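Long-range contacts in hypothetical protein TTHA0068 (Thermus thermophilus, PDB 2CWY), which is of unknown function but folds as a compact, all-helical single chain that carries the DUF309 family domain: residues T32-R37 with E70-P75; R16-H21 with A48-R53; P3-V8 with M77-R82; V42-A47 with L62-A67. One frame throughout, in Å; residues are numbered along the deposited sequence.

Contact 1. Residues T32-R37 with E70-P75; sequences TGEERR and EGLPCP
Leu72 lays one methyl, CD2, against the flat face of the Arg37 guanidinium, and this is the tight part of the contact. The methyl lies over the centre of that face, 3.4 Å from Arg37 CZ, while the two side chains run past each other in opposite directions. The Arg37 chain is extended as far as CD and then bends (chi3 55°), which turns the guanidinium across the methyl. Its rotation is fixed further by Arg37 NE, which donates to Arg68 O. Glu70 O lies at the guanidinium edge, 2.6 Å from Arg37 NH2, but the angle is too poor for a hydrogen bond. The same Leu72 CD2 also meets the root of Glu34, 3.7 Å from Glu34 CB.

The solvent side is looser. Here the extended Glu34 passes Pro73 at about a right angle, with OE2 3.4 Å from Pro73 CD. A water lies between Glu34 OE2 and Gly71 O, but its bond to the glycine is weak and its approach to the carboxylate so short that the bridge is doubtful.

The contact thus lays the loop that follows helix 59-69 against the start of helix 33-53. On the side of helix 81-92, Leu72 also packs on Trp81.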
loop_
_atom_site.group_PDB
_atom_site.type_symbol
_atom_site.label_atom_id
_atom_site.label_comp_id
_atom_site.label_asym_id
_atom_site.label_seq_id
_atom_site.Cartn_x
_atom_site.Cartn_y
_atom_site.Cartn_z
ATOM N N THR A 32 14.430 0.673 5.688
ATOM C CA THR A 32 14.786 -0.422 6.573
ATOM C C THR A 32 13.708 -0.639 7.617
ATOM O O THR A 32 12.836 0.209 7.810
ATOM C CB THR A 32 16.122 -0.173 7.303
ATOM O OG1 THR A 32 16.446 -1.338 8.067
ATOM C CG2 THR A 32 16.025 1.030 8.255
ATOM N N GLY A 33 13.767 -1.806 8.261
ATOM C CA GLY A 33 12.842 -2.161 9.324
ATOM C C GLY A 33 11.368 -1.870 9.130
ATOM O O GLY A 33 10.768 -2.278 8.132
ATOM N N GLU A 34 10.788 -1.163 10.097
ATOM C CA GLU A 34 9.365 -0.817 10.072
ATOM C C GLU A 34 8.941 0.000 8.862
ATOM O O GLU A 34 7.859 -0.212 8.311
ATOM C CB GLU A 34 8.991 -0.048 11.329
ATOM C CG GLU A 34 9.182 -0.816 12.602
ATOM C CD GLU A 34 9.065 0.082 13.810
ATOM O OE1 GLU A 34 9.930 0.966 13.983
ATOM O OE2 GLU A 34 8.110 -0.083 14.586
ATOM N N GLU A 35 9.776 0.964 8.490
ATOM C CA GLU A 35 9.514 1.809 7.335
ATOM C C GLU A 35 9.469 0.976 6.053
ATOM O O GLU A 35 8.593 1.173 5.207
ATOM C CB GLU A 35 10.600 2.879 7.230
ATOM C CG GLU A 35 10.518 3.943 8.323
ATOM C CD GLU A 35 10.769 3.395 9.728
ATOM O OE1 GLU A 35 10.065 3.836 10.658
ATOM O OE2 GLU A 35 11.664 2.536 9.911
ATOM N N ARG A 36 10.407 0.038 5.913
ATOM C CA ARG A 36 10.449 -0.803 4.720
ATOM C C ARG A 36 9.200 -1.685 4.690
ATOM O O ARG A 36 8.594 -1.888 3.638
ATOM C CB ARG A 36 11.734 -1.666 4.692
ATOM C CG ARG A 36 12.101 -2.218 3.300
ATOM C CD ARG A 36 13.294 -3.199 3.343
ATOM N NE ARG A 36 13.615 -3.760 2.027
ATOM C CZ ARG A 36 14.428 -3.194 1.136
ATOM N NH1 ARG A 36 15.029 -2.045 1.409
ATOM N NH2 ARG A 36 14.634 -3.774 -0.042
ATOM N N ARG A 37 8.786 -2.183 5.852
ATOM C CA ARG A 37 7.600 -3.026 5.901
ATOM C C ARG A 37 6.366 -2.220 5.494
ATOM O O ARG A 37 5.532 -2.680 4.706
ATOM C CB ARG A 37 7.426 -3.605 7.314
ATOM C CG ARG A 37 8.329 -4.811 7.586
ATOM C CD ARG A 37 8.321 -5.164 9.063
ATOM N NE ARG A 37 6.965 -5.377 9.555
ATOM C CZ ARG A 37 6.616 -5.254 10.830
ATOM N NH1 ARG A 37 7.530 -4.920 11.734
ATOM N NH2 ARG A 37 5.355 -5.445 11.196
ATOM N N GLU A 70 1.241 -6.002 9.895
ATOM C CA GLU A 70 0.936 -6.532 11.213
ATOM C C GLU A 70 1.933 -6.118 12.278
ATOM O O GLU A 70 3.126 -6.382 12.152
ATOM C CB GLU A 70 0.882 -8.058 11.161
ATOM C CG GLU A 70 0.554 -8.692 12.506
ATOM C CD GLU A 70 -0.873 -8.417 12.946
ATOM O OE1 GLU A 70 -1.284 -7.234 12.963
ATOM O OE2 GLU A 70 -1.586 -9.389 13.279
ATOM N N GLY A 71 1.435 -5.465 13.327
ATOM C CA GLY A 71 2.295 -5.066 14.426
ATOM C C GLY A 71 2.991 -3.727 14.296
ATOM O O GLY A 71 3.708 -3.311 15.210
ATOM N N LEU A 72 2.806 -3.045 13.171
ATOM C CA LEU A 72 3.442 -1.746 12.996
ATOM C C LEU A 72 2.678 -0.681 13.768
ATOM O O LEU A 72 1.469 -0.808 14.002
ATOM C CB LEU A 72 3.457 -1.335 11.518
ATOM C CG LEU A 72 4.374 -2.060 10.532
ATOM C CD1 LEU A 72 4.168 -1.455 9.141
ATOM C CD2 LEU A 72 5.847 -1.928 10.970
ATOM N N PRO A 73 3.375 0.378 14.204
ATOM C CA PRO A 73 2.636 1.413 14.923
ATOM C C PRO A 73 1.855 2.189 13.855
ATOM O O PRO A 73 2.194 2.110 12.672
ATOM C CB PRO A 73 3.744 2.249 15.562
ATOM C CG PRO A 73 4.908 2.051 14.649
ATOM C CD PRO A 73 4.830 0.594 14.303
ATOM N N CYS A 74 0.805 2.901 14.256
ATOM C CA CYS A 74 0.019 3.695 13.306
ATOM C C CYS A 74 -0.365 5.015 13.970
ATOM O O CYS A 74 -0.848 5.028 15.098
ATOM C CB CYS A 74 -1.253 2.944 12.873
ATOM S SG CYS A 74 -2.220 3.756 11.539
ATOM N N PRO A 75 -0.144 6.146 13.279
ATOM C CA PRO A 75 0.439 6.182 11.938
ATOM C C PRO A 75 1.934 5.900 11.936
ATOM O O PRO A 75 2.567 5.775 12.994
ATOM C CB PRO A 75 0.117 7.594 11.463
ATOM C CG PRO A 75 0.186 8.397 12.737
ATOM C CD PRO A 75 -0.570 7.495 13.703
HETATM O O HOH W 1 6.961 -2.200 15.011
#

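Contact 2. Residues R16-H21 with A48-R53; sequences RYYEVH and ALHQRR
Leu49 packs on the face of the Tyr17 ring: its CB stands over the ring centre, 3.6 Å from the centroid and only 8° off the normal, a CH-pi contact. Leu49 CD1 extends the cover toward the outer end of the ring, reaching Tyr17 CE1 at 3.5 Å. Arg53 comes across at about a right angle. Its extended chain carries NE to 3.6 Å from Tyr17 CE2, with ring and guanidinium planes turned 67° apart, so the tyrosine approaches one guanidinium face without lying flat on it.

The aromatic pair of the contact is Tyr18 and His50. A chi1 of 173° in His50 brings one ring face under Tyr18 CD1 and CB; the centroids lie 4.4 Å apart, the planes oblique, neither stacked nor edge-to-face. A water joins His50 ND1 to Tyr18 N, accepting from the latter at 3.2 Å. An alanine in place of Tyr17 would probably open a gap beneath Leu49 and leave the Arg53 guanidinium freer to turn.

Helix 17-30 and helix 33-53 run roughly antiparallel here, the axes of their short segments 9.2 Å apart at closest approach. Trp12 of helix 5-13 packs edge-to-face with Tyr17, while Arg91 of helix 81-92 touches both Tyr17 and Leu49.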
loop_
_atom_site.group_PDB
_atom_site.type_symbol
_atom_site.label_atom_id
_atom_site.label_comp_id
_atom_site.label_asym_id
_atom_site.label_seq_id
_atom_site.Cartn_x
_atom_site.Cartn_y
_atom_site.Cartn_z
ATOM N N ARG A 16 -5.024 5.335 -9.742
ATOM C CA ARG A 16 -3.747 5.022 -10.374
ATOM C C ARG A 16 -2.926 4.117 -9.460
ATOM O O ARG A 16 -1.857 4.491 -8.986
ATOM C CB ARG A 16 -2.995 6.318 -10.672
ATOM C CG ARG A 16 -3.727 7.184 -11.702
ATOM C CD ARG A 16 -2.813 7.519 -12.873
ATOM N NE ARG A 16 -1.914 8.621 -12.556
ATOM C CZ ARG A 16 -0.744 8.835 -13.153
ATOM N NH1 ARG A 16 -0.003 9.875 -12.795
ATOM N NH2 ARG A 16 -0.306 8.001 -14.093
ATOM N N TYR A 17 -3.451 2.924 -9.222
ATOM C CA TYR A 17 -2.815 1.952 -8.339
ATOM C C TYR A 17 -1.425 1.506 -8.758
ATOM O O TYR A 17 -0.532 1.380 -7.921
ATOM C CB TYR A 17 -3.713 0.727 -8.186
ATOM C CG TYR A 17 -5.096 1.063 -7.687
ATOM C CD1 TYR A 17 -5.281 1.760 -6.482
ATOM C CD2 TYR A 17 -6.225 0.692 -8.417
ATOM C CE1 TYR A 17 -6.562 2.075 -6.025
ATOM C CE2 TYR A 17 -7.504 1.001 -7.972
ATOM C CZ TYR A 17 -7.669 1.687 -6.780
ATOM O OH TYR A 17 -8.948 1.966 -6.347
ATOM N N TYR A 18 -1.233 1.264 -10.049
ATOM C CA TYR A 18 0.075 0.827 -10.514
ATOM C C TYR A 18 1.087 1.972 -10.346
ATOM O O TYR A 18 2.255 1.748 -10.035
ATOM C CB TYR A 18 -0.022 0.372 -11.976
ATOM C CG TYR A 18 0.965 -0.719 -12.347
ATOM C CD1 TYR A 18 0.867 -1.381 -13.568
ATOM C CD2 TYR A 18 1.992 -1.088 -11.477
ATOM C CE1 TYR A 18 1.771 -2.387 -13.919
ATOM C CE2 TYR A 18 2.903 -2.094 -11.816
ATOM C CZ TYR A 18 2.784 -2.738 -13.039
ATOM O OH TYR A 18 3.676 -3.736 -13.381
ATOM N N GLU A 19 0.623 3.207 -10.513
ATOM C CA GLU A 19 1.496 4.356 -10.348
ATOM C C GLU A 19 1.941 4.469 -8.875
ATOM O O GLU A 19 3.085 4.812 -8.591
ATOM C CB GLU A 19 0.766 5.629 -10.767
ATOM C CG GLU A 19 1.684 6.700 -11.292
ATOM C CD GLU A 19 2.437 6.238 -12.529
ATOM O OE1 GLU A 19 1.840 5.522 -13.361
ATOM O OE2 GLU A 19 3.622 6.596 -12.676
ATOM N N VAL A 20 1.034 4.184 -7.945
ATOM C CA VAL A 20 1.376 4.229 -6.530
ATOM C C VAL A 20 2.523 3.251 -6.296
ATOM O O VAL A 20 3.504 3.558 -5.611
ATOM C CB VAL A 20 0.166 3.827 -5.635
ATOM C CG1 VAL A 20 0.645 3.476 -4.217
ATOM C CG2 VAL A 20 -0.832 4.981 -5.575
ATOM N N HIS A 21 2.402 2.075 -6.895
ATOM C CA HIS A 21 3.416 1.042 -6.767
ATOM C C HIS A 21 4.783 1.523 -7.289
ATOM O O HIS A 21 5.812 1.390 -6.615
ATOM C CB HIS A 21 2.925 -0.209 -7.514
ATOM C CG HIS A 21 3.790 -1.412 -7.317
ATOM N ND1 HIS A 21 3.319 -2.697 -7.483
ATOM C CD2 HIS A 21 5.091 -1.530 -6.961
ATOM C CE1 HIS A 21 4.292 -3.555 -7.233
ATOM N NE2 HIS A 21 5.379 -2.873 -6.915
ATOM N N ALA A 48 -2.763 -5.230 -5.228
ATOM C CA ALA A 48 -3.974 -6.041 -5.126
ATOM C C ALA A 48 -5.109 -5.400 -5.916
ATOM O O ALA A 48 -5.803 -6.068 -6.680
ATOM C CB ALA A 48 -4.388 -6.185 -3.667
ATOM N N LEU A 49 -5.297 -4.096 -5.735
ATOM C CA LEU A 49 -6.367 -3.413 -6.442
ATOM C C LEU A 49 -6.128 -3.360 -7.946
ATOM O O LEU A 49 -7.083 -3.441 -8.730
ATOM C CB LEU A 49 -6.562 -2.007 -5.870
ATOM C CG LEU A 49 -6.967 -2.038 -4.396
ATOM C CD1 LEU A 49 -7.153 -0.612 -3.899
ATOM C CD2 LEU A 49 -8.252 -2.833 -4.220
ATOM N N HIS A 50 -4.862 -3.231 -8.347
ATOM C CA HIS A 50 -4.514 -3.204 -9.766
ATOM C C HIS A 50 -4.857 -4.570 -10.374
ATOM O O HIS A 50 -5.453 -4.647 -11.447
ATOM C CB HIS A 50 -3.022 -2.924 -9.952
ATOM C CG HIS A 50 -2.560 -3.040 -11.374
ATOM N ND1 HIS A 50 -2.993 -2.195 -12.371
ATOM C CD2 HIS A 50 -1.731 -3.929 -11.969
ATOM C CE1 HIS A 50 -2.453 -2.557 -13.522
ATOM N NE2 HIS A 50 -1.683 -3.608 -13.306
ATOM N N GLN A 51 -4.484 -5.646 -9.686
ATOM C CA GLN A 51 -4.787 -6.981 -10.191
ATOM C C GLN A 51 -6.281 -7.176 -10.365
ATOM O O GLN A 51 -6.723 -7.731 -11.360
ATOM C CB GLN A 51 -4.243 -8.061 -9.258
ATOM C CG GLN A 51 -2.726 -8.239 -9.342
ATOM C CD GLN A 51 -2.262 -8.666 -10.723
ATOM O OE1 GLN A 51 -2.648 -9.723 -11.216
ATOM N NE2 GLN A 51 -1.420 -7.848 -11.350
ATOM N N ARG A 52 -7.063 -6.709 -9.400
ATOM C CA ARG A 52 -8.502 -6.883 -9.488
ATOM C C ARG A 52 -9.126 -6.081 -10.624
ATOM O O ARG A 52 -10.132 -6.492 -11.201
ATOM C CB ARG A 52 -9.138 -6.585 -8.124
ATOM C CG ARG A 52 -8.911 -7.781 -7.179
ATOM C CD ARG A 52 -9.920 -8.901 -7.500
ATOM N NE ARG A 52 -11.237 -8.392 -7.168
ATOM C CZ ARG A 52 -11.798 -8.479 -5.966
ATOM N NH1 ARG A 52 -12.981 -7.934 -5.767
ATOM N NH2 ARG A 52 -11.227 -9.170 -4.991
ATOM N N ARG A 53 -8.510 -4.962 -10.975
ATOM C CA ARG A 53 -9.005 -4.154 -12.083
ATOM C C ARG A 53 -8.840 -4.922 -13.390
ATOM O O ARG A 53 -9.571 -4.691 -14.366
ATOM C CB ARG A 53 -8.227 -2.844 -12.178
ATOM C CG ARG A 53 -8.863 -1.683 -11.463
ATOM C CD ARG A 53 -8.171 -0.411 -11.911
ATOM N NE ARG A 53 -8.771 0.783 -11.334
ATOM C CZ ARG A 53 -8.365 2.016 -11.610
ATOM N NH1 ARG A 53 -7.361 2.206 -12.456
ATOM N NH2 ARG A 53 -8.959 3.058 -11.041
HETATM O O HOH W 2 -3.893 0.654 -11.760
#

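Contact 3. Residues P3-V8 with M77-R82; sequences PDWEEV and MGLDWR
Trp5 and Leu79 form the apolar centre of this contact. Leu79 CB sits over the five-membered ring of the indole, 3.7 Å from its centroid and 9° off the normal, a CH-pi contact. Leu79 also sends CD2 over the six-membered ring, to 3.9 Å from Trp5 CH2, its chi1 of 174° setting CG opposite the backbone N. On the other face of the indole lies Pro3 CB, so the ring is sandwiched between its own segment and the far one. Beside it, the selenomethionine Met77 brings its CE to 3.8 Å from Pro3 CD.

The polar link across the segments is at the indole edge. Trp5 NE1 donates in the ring plane to Met77 O at 2.8 Å, a weak bond because the N-H is bent well off line (126°). A leucine in place of Trp5 would probably leave Met77 O without this donor and open a gap between Pro3 and Leu79.

Within segment 3-8, Asp4 is the N-cap of helix 5-13: Glu7 N reaches its OD1 from above the carboxylate plane, 3.2 Å away. The contact thus buries a tryptophan at the start of helix 5-13 against the loop leading into helix 81-92, in an all-helical fold.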
loop_
_atom_site.group_PDB
_atom_site.type_symbol
_atom_site.label_atom_id
_atom_site.label_comp_id
_atom_site.label_asym_id
_atom_site.label_seq_id
_atom_site.Cartn_x
_atom_site.Cartn_y
_atom_site.Cartn_z
ATOM N N PRO A 3 8.071 9.490 1.191
ATOM C CA PRO A 3 6.933 9.868 0.345
ATOM C C PRO A 3 6.116 11.067 0.840
ATOM O O PRO A 3 6.004 11.289 2.040
ATOM C CB PRO A 3 6.072 8.595 0.335
ATOM C CG PRO A 3 7.046 7.493 0.627
ATOM C CD PRO A 3 7.926 8.108 1.685
ATOM N N ASP A 4 5.569 11.845 -0.092
ATOM C CA ASP A 4 4.662 12.936 0.262
ATOM C C ASP A 4 3.339 12.171 0.139
ATOM O O ASP A 4 2.828 11.987 -0.963
ATOM C CB ASP A 4 4.685 14.062 -0.779
ATOM C CG ASP A 4 3.614 15.114 -0.522
ATOM O OD1 ASP A 4 2.528 14.762 -0.008
ATOM O OD2 ASP A 4 3.844 16.296 -0.839
ATOM N N TRP A 5 2.796 11.707 1.261
ATOM C CA TRP A 5 1.575 10.911 1.217
ATOM C C TRP A 5 0.361 11.626 0.625
ATOM O O TRP A 5 -0.561 10.982 0.129
ATOM C CB TRP A 5 1.281 10.334 2.615
ATOM C CG TRP A 5 2.318 9.330 3.082
ATOM C CD1 TRP A 5 3.169 9.450 4.149
ATOM C CD2 TRP A 5 2.582 8.036 2.508
ATOM N NE1 TRP A 5 3.938 8.309 4.274
ATOM C CE2 TRP A 5 3.596 7.430 3.280
ATOM C CE3 TRP A 5 2.050 7.332 1.418
ATOM C CZ2 TRP A 5 4.094 6.144 2.994
ATOM C CZ3 TRP A 5 2.543 6.048 1.137
ATOM C CH2 TRP A 5 3.555 5.475 1.925
ATOM N N GLU A 6 0.355 12.955 0.652
ATOM C CA GLU A 6 -0.760 13.678 0.064
ATOM C C GLU A 6 -0.765 13.381 -1.434
ATOM O O GLU A 6 -1.806 13.128 -2.025
ATOM C CB GLU A 6 -0.619 15.180 0.315
ATOM C CG GLU A 6 -1.926 15.956 0.155
ATOM C CD GLU A 6 -3.131 15.263 0.812
ATOM O OE1 GLU A 6 -2.949 14.524 1.810
ATOM O OE2 GLU A 6 -4.269 15.471 0.334
ATOM N N GLU A 7 0.412 13.399 -2.046
ATOM C CA GLU A 7 0.528 13.100 -3.470
ATOM C C GLU A 7 0.196 11.643 -3.761
ATOM O O GLU A 7 -0.518 11.332 -4.721
ATOM C CB GLU A 7 1.952 13.372 -3.961
ATOM C CG GLU A 7 2.264 14.835 -4.106
ATOM C CD GLU A 7 1.251 15.531 -4.989
ATOM O OE1 GLU A 7 1.095 15.104 -6.159
ATOM O OE2 GLU A 7 0.614 16.493 -4.504
ATOM N N VAL A 8 0.715 10.749 -2.930
ATOM C CA VAL A 8 0.495 9.320 -3.131
ATOM C C VAL A 8 -0.975 8.966 -3.003
ATOM O O VAL A 8 -1.517 8.226 -3.817
ATOM C CB VAL A 8 1.332 8.490 -2.136
ATOM C CG1 VAL A 8 1.015 7.002 -2.295
ATOM C CG2 VAL A 8 2.822 8.741 -2.378
HETATM N N MSE A 77 5.416 7.004 9.335
HETATM C CA MSE A 77 5.909 7.777 8.194
HETATM C C MSE A 77 4.918 8.862 7.777
HETATM O O MSE A 77 4.975 9.350 6.654
HETATM C CB MSE A 77 6.184 6.861 6.992
HETATM C CG MSE A 77 7.230 5.795 7.221
HETATM SE SE MSE A 77 7.811 5.030 5.521
HETATM C CE MSE A 77 8.988 6.456 4.959
ATOM N N GLY A 78 4.012 9.224 8.683
ATOM C CA GLY A 78 3.021 10.249 8.394
ATOM C C GLY A 78 1.785 9.718 7.689
ATOM O O GLY A 78 0.968 10.496 7.184
ATOM N N LEU A 79 1.635 8.396 7.674
ATOM C CA LEU A 79 0.504 7.739 7.019
ATOM C C LEU A 79 -0.398 6.922 7.957
ATOM O O LEU A 79 0.082 6.126 8.761
ATOM C CB LEU A 79 1.016 6.792 5.919
ATOM C CG LEU A 79 -0.059 5.927 5.245
ATOM C CD1 LEU A 79 -0.994 6.816 4.430
ATOM C CD2 LEU A 79 0.606 4.881 4.362
ATOM N N ASP A 80 -1.706 7.127 7.850
ATOM C CA ASP A 80 -2.659 6.344 8.636
ATOM C C ASP A 80 -2.930 5.097 7.786
ATOM O O ASP A 80 -3.942 5.013 7.085
ATOM C CB ASP A 80 -3.955 7.133 8.839
ATOM C CG ASP A 80 -4.998 6.360 9.634
ATOM O OD1 ASP A 80 -4.774 5.165 9.938
ATOM O OD2 ASP A 80 -6.052 6.959 9.949
ATOM N N TRP A 81 -2.026 4.125 7.848
ATOM C CA TRP A 81 -2.181 2.924 7.036
ATOM C C TRP A 81 -3.364 2.036 7.411
ATOM O O TRP A 81 -3.861 1.279 6.575
ATOM C CB TRP A 81 -0.884 2.105 7.031
ATOM C CG TRP A 81 -0.454 1.617 8.358
ATOM C CD1 TRP A 81 0.441 2.211 9.211
ATOM C CD2 TRP A 81 -0.910 0.438 9.009
ATOM N NE1 TRP A 81 0.568 1.464 10.356
ATOM C CE2 TRP A 81 -0.251 0.370 10.262
ATOM C CE3 TRP A 81 -1.814 -0.574 8.661
ATOM C CZ2 TRP A 81 -0.471 -0.673 11.169
ATOM C CZ3 TRP A 81 -2.035 -1.611 9.558
ATOM C CH2 TRP A 81 -1.364 -1.653 10.803
ATOM N N ARG A 82 -3.806 2.102 8.668
ATOM C CA ARG A 82 -4.964 1.308 9.080
ATOM C C ARG A 82 -6.166 1.674 8.218
ATOM O O ARG A 82 -6.937 0.806 7.818
ATOM C CB ARG A 82 -5.291 1.555 10.555
ATOM C CG ARG A 82 -4.329 0.905 11.516
ATOM C CD ARG A 82 -4.561 -0.593 11.579
ATOM N NE ARG A 82 -3.879 -1.189 12.725
ATOM C CZ ARG A 82 -3.774 -2.497 12.934
ATOM N NH1 ARG A 82 -4.307 -3.357 12.072
ATOM N NH2 ARG A 82 -3.122 -2.943 13.999
#

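Contact 4. Residues V42-A47 with L62-A67; sequences VILLAA and LRKAEA
No polar bond crosses between Leu44 or Leu45 and Ala65, where the two helices meet; the shortest sound one within either segment is the backbone bond from Ala47 N to Ile43 O, 2.8 Å, on the helix that carries both leucines. The contact itself is made by hydrocarbon.

Ala65 points its methyl at the opposite helix, between the two leucines. Leu44 CB approaches Ala65 CB at 3.7 Å, while Leu45 CD2 comes to 3.4 Å from the same methyl, closer than carbon atoms usually pack. Both leucines have CG anti to the carbonyl carbon, but their ends go different ways. Leu44 sends CD1 over the backbone of the other helix, 3.7 Å from Ala65 N, and to the same distance from CB of the partly exposed Lys64, crossing the lysine chain at about a right angle. Leu45 turns its CD2 inward, where it also meets Leu62 CD1 at 3.7 Å. Leu62 starts out away from the opposite helix; CG anti to its backbone N (chi1 173°) brings its end back to Leu45.

Leu45 and Leu62 both pack on Leu85 of helix 81-92. The small alanine fits the close spacing of the axes, 8.1 Å at closest approach and 165° between directions. Helix 33-53 and helix 59-69, joined by a short connection, form an antiparallel helical hairpin within the bundle.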
loop_
_atom_site.group_PDB
_atom_site.type_symbol
_atom_site.label_atom_id
_atom_site.label_comp_id
_atom_site.label_asym_id
_atom_site.label_seq_id
_atom_site.Cartn_x
_atom_site.Cartn_y
_atom_site.Cartn_z
ATOM N N VAL A 42 1.963 -1.038 1.636
ATOM C CA VAL A 42 1.167 -0.117 0.819
ATOM C C VAL A 42 1.299 -0.516 -0.665
ATOM O O VAL A 42 0.323 -0.489 -1.421
ATOM C CB VAL A 42 1.642 1.347 1.004
ATOM C CG1 VAL A 42 0.882 2.280 0.044
ATOM C CG2 VAL A 42 1.427 1.781 2.438
ATOM N N ILE A 43 2.514 -0.880 -1.071
ATOM C CA ILE A 43 2.754 -1.310 -2.438
ATOM C C ILE A 43 1.888 -2.539 -2.764
ATOM O O ILE A 43 1.288 -2.615 -3.839
ATOM C CB ILE A 43 4.255 -1.657 -2.651
ATOM C CG1 ILE A 43 5.067 -0.371 -2.858
ATOM C CG2 ILE A 43 4.416 -2.614 -3.832
ATOM C CD1 ILE A 43 6.563 -0.602 -2.851
ATOM N N LEU A 44 1.819 -3.488 -1.832
ATOM C CA LEU A 44 1.043 -4.715 -2.049
ATOM C C LEU A 44 -0.469 -4.465 -2.067
ATOM O O LEU A 44 -1.207 -5.179 -2.741
ATOM C CB LEU A 44 1.413 -5.761 -0.982
ATOM C CG LEU A 44 2.832 -6.347 -1.118
ATOM C CD1 LEU A 44 3.273 -7.027 0.194
ATOM C CD2 LEU A 44 2.835 -7.347 -2.269
ATOM N N LEU A 45 -0.931 -3.465 -1.320
ATOM C CA LEU A 45 -2.355 -3.130 -1.332
ATOM C C LEU A 45 -2.665 -2.521 -2.702
ATOM O O LEU A 45 -3.681 -2.851 -3.331
ATOM C CB LEU A 45 -2.687 -2.111 -0.238
ATOM C CG LEU A 45 -2.483 -2.584 1.203
ATOM C CD1 LEU A 45 -2.926 -1.480 2.158
ATOM C CD2 LEU A 45 -3.286 -3.845 1.451
ATOM N N ALA A 46 -1.795 -1.623 -3.164
ATOM C CA ALA A 46 -2.000 -1.012 -4.477
ATOM C C ALA A 46 -1.997 -2.123 -5.539
ATOM O O ALA A 46 -2.854 -2.157 -6.432
ATOM C CB ALA A 46 -0.888 0.019 -4.771
ATOM N N ALA A 47 -1.036 -3.036 -5.427
ATOM C CA ALA A 47 -0.914 -4.143 -6.377
ATOM C C ALA A 47 -2.166 -5.016 -6.398
ATOM O O ALA A 47 -2.582 -5.490 -7.457
ATOM C CB ALA A 47 0.332 -4.990 -6.033
ATOM N N LEU A 62 -3.203 -8.940 -0.806
ATOM C CA LEU A 62 -3.740 -8.399 0.449
ATOM C C LEU A 62 -3.148 -9.160 1.639
ATOM O O LEU A 62 -2.751 -8.549 2.636
ATOM C CB LEU A 62 -5.270 -8.505 0.500
ATOM C CG LEU A 62 -5.895 -8.120 1.844
ATOM C CD1 LEU A 62 -5.556 -6.681 2.179
ATOM C CD2 LEU A 62 -7.398 -8.320 1.793
ATOM N N ARG A 63 -3.081 -10.490 1.527
ATOM C CA ARG A 63 -2.525 -11.329 2.591
ATOM C C ARG A 63 -1.063 -10.960 2.872
ATOM O O ARG A 63 -0.650 -10.837 4.036
ATOM C CB ARG A 63 -2.608 -12.824 2.217
ATOM C CG ARG A 63 -1.642 -13.711 3.015
ATOM C CD ARG A 63 -1.892 -15.211 2.819
ATOM N NE ARG A 63 -2.031 -15.611 1.420
ATOM C CZ ARG A 63 -1.089 -15.473 0.487
ATOM N NH1 ARG A 63 0.088 -14.934 0.784
ATOM N NH2 ARG A 63 -1.323 -15.900 -0.751
ATOM N N LYS A 64 -0.276 -10.784 1.814
ATOM C CA LYS A 64 1.132 -10.417 1.994
ATOM C C LYS A 64 1.241 -9.028 2.622
ATOM O O LYS A 64 2.104 -8.782 3.473
ATOM C CB LYS A 64 1.850 -10.456 0.649
ATOM C CG LYS A 64 1.934 -11.868 0.086
ATOM C CD LYS A 64 2.310 -11.861 -1.382
ATOM C CE LYS A 64 3.709 -11.360 -1.601
ATOM N NZ LYS A 64 4.054 -11.428 -3.060
ATOM N N ALA A 65 0.370 -8.115 2.199
ATOM C CA ALA A 65 0.373 -6.771 2.765
ATOM C C ALA A 65 0.066 -6.824 4.263
ATOM O O ALA A 65 0.714 -6.155 5.069
ATOM C CB ALA A 65 -0.657 -5.899 2.061
ATOM N N GLU A 66 -0.936 -7.615 4.639
ATOM C CA GLU A 66 -1.306 -7.732 6.044
ATOM C C GLU A 66 -0.142 -8.284 6.857
ATOM O O GLU A 66 0.109 -7.831 7.976
ATOM C CB GLU A 66 -2.549 -8.617 6.187
ATOM C CG GLU A 66 -3.781 -7.997 5.499
ATOM C CD GLU A 66 -5.017 -8.884 5.518
ATOM O OE1 GLU A 66 -4.894 -10.097 5.242
ATOM O OE2 GLU A 66 -6.116 -8.350 5.785
ATOM N N ALA A 67 0.579 -9.244 6.286
ATOM C CA ALA A 67 1.722 -9.841 6.967
ATOM C C ALA A 67 2.791 -8.788 7.262
ATOM O O ALA A 67 3.428 -8.804 8.318
ATOM C CB ALA A 67 2.308 -10.956 6.111
#

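Helix 33-53 runs through contacts 1, 4 and 2 in turn, with contacts 1 and 2 on opposite sides of the chain's centre, their own centres about 21 Å apart. Contact 4 lies between them, about 13 Å from the centre of contact 1 and about 11 Å from that of contact 2, which it meets where Tyr17 O approaches Ala46 CB at 3.4 Å. Contact 3 closes the widest span of sequence. It joins contact 1 through a probable hydrogen bond from Trp81 NE1 to Pro73 O, 2.9 Å, and contact 4 where Leu79 CD2 packs on Val42 CG2 at 3.7 Å. The function is unknown, and no ligand site is identified here to which the contacts could be related.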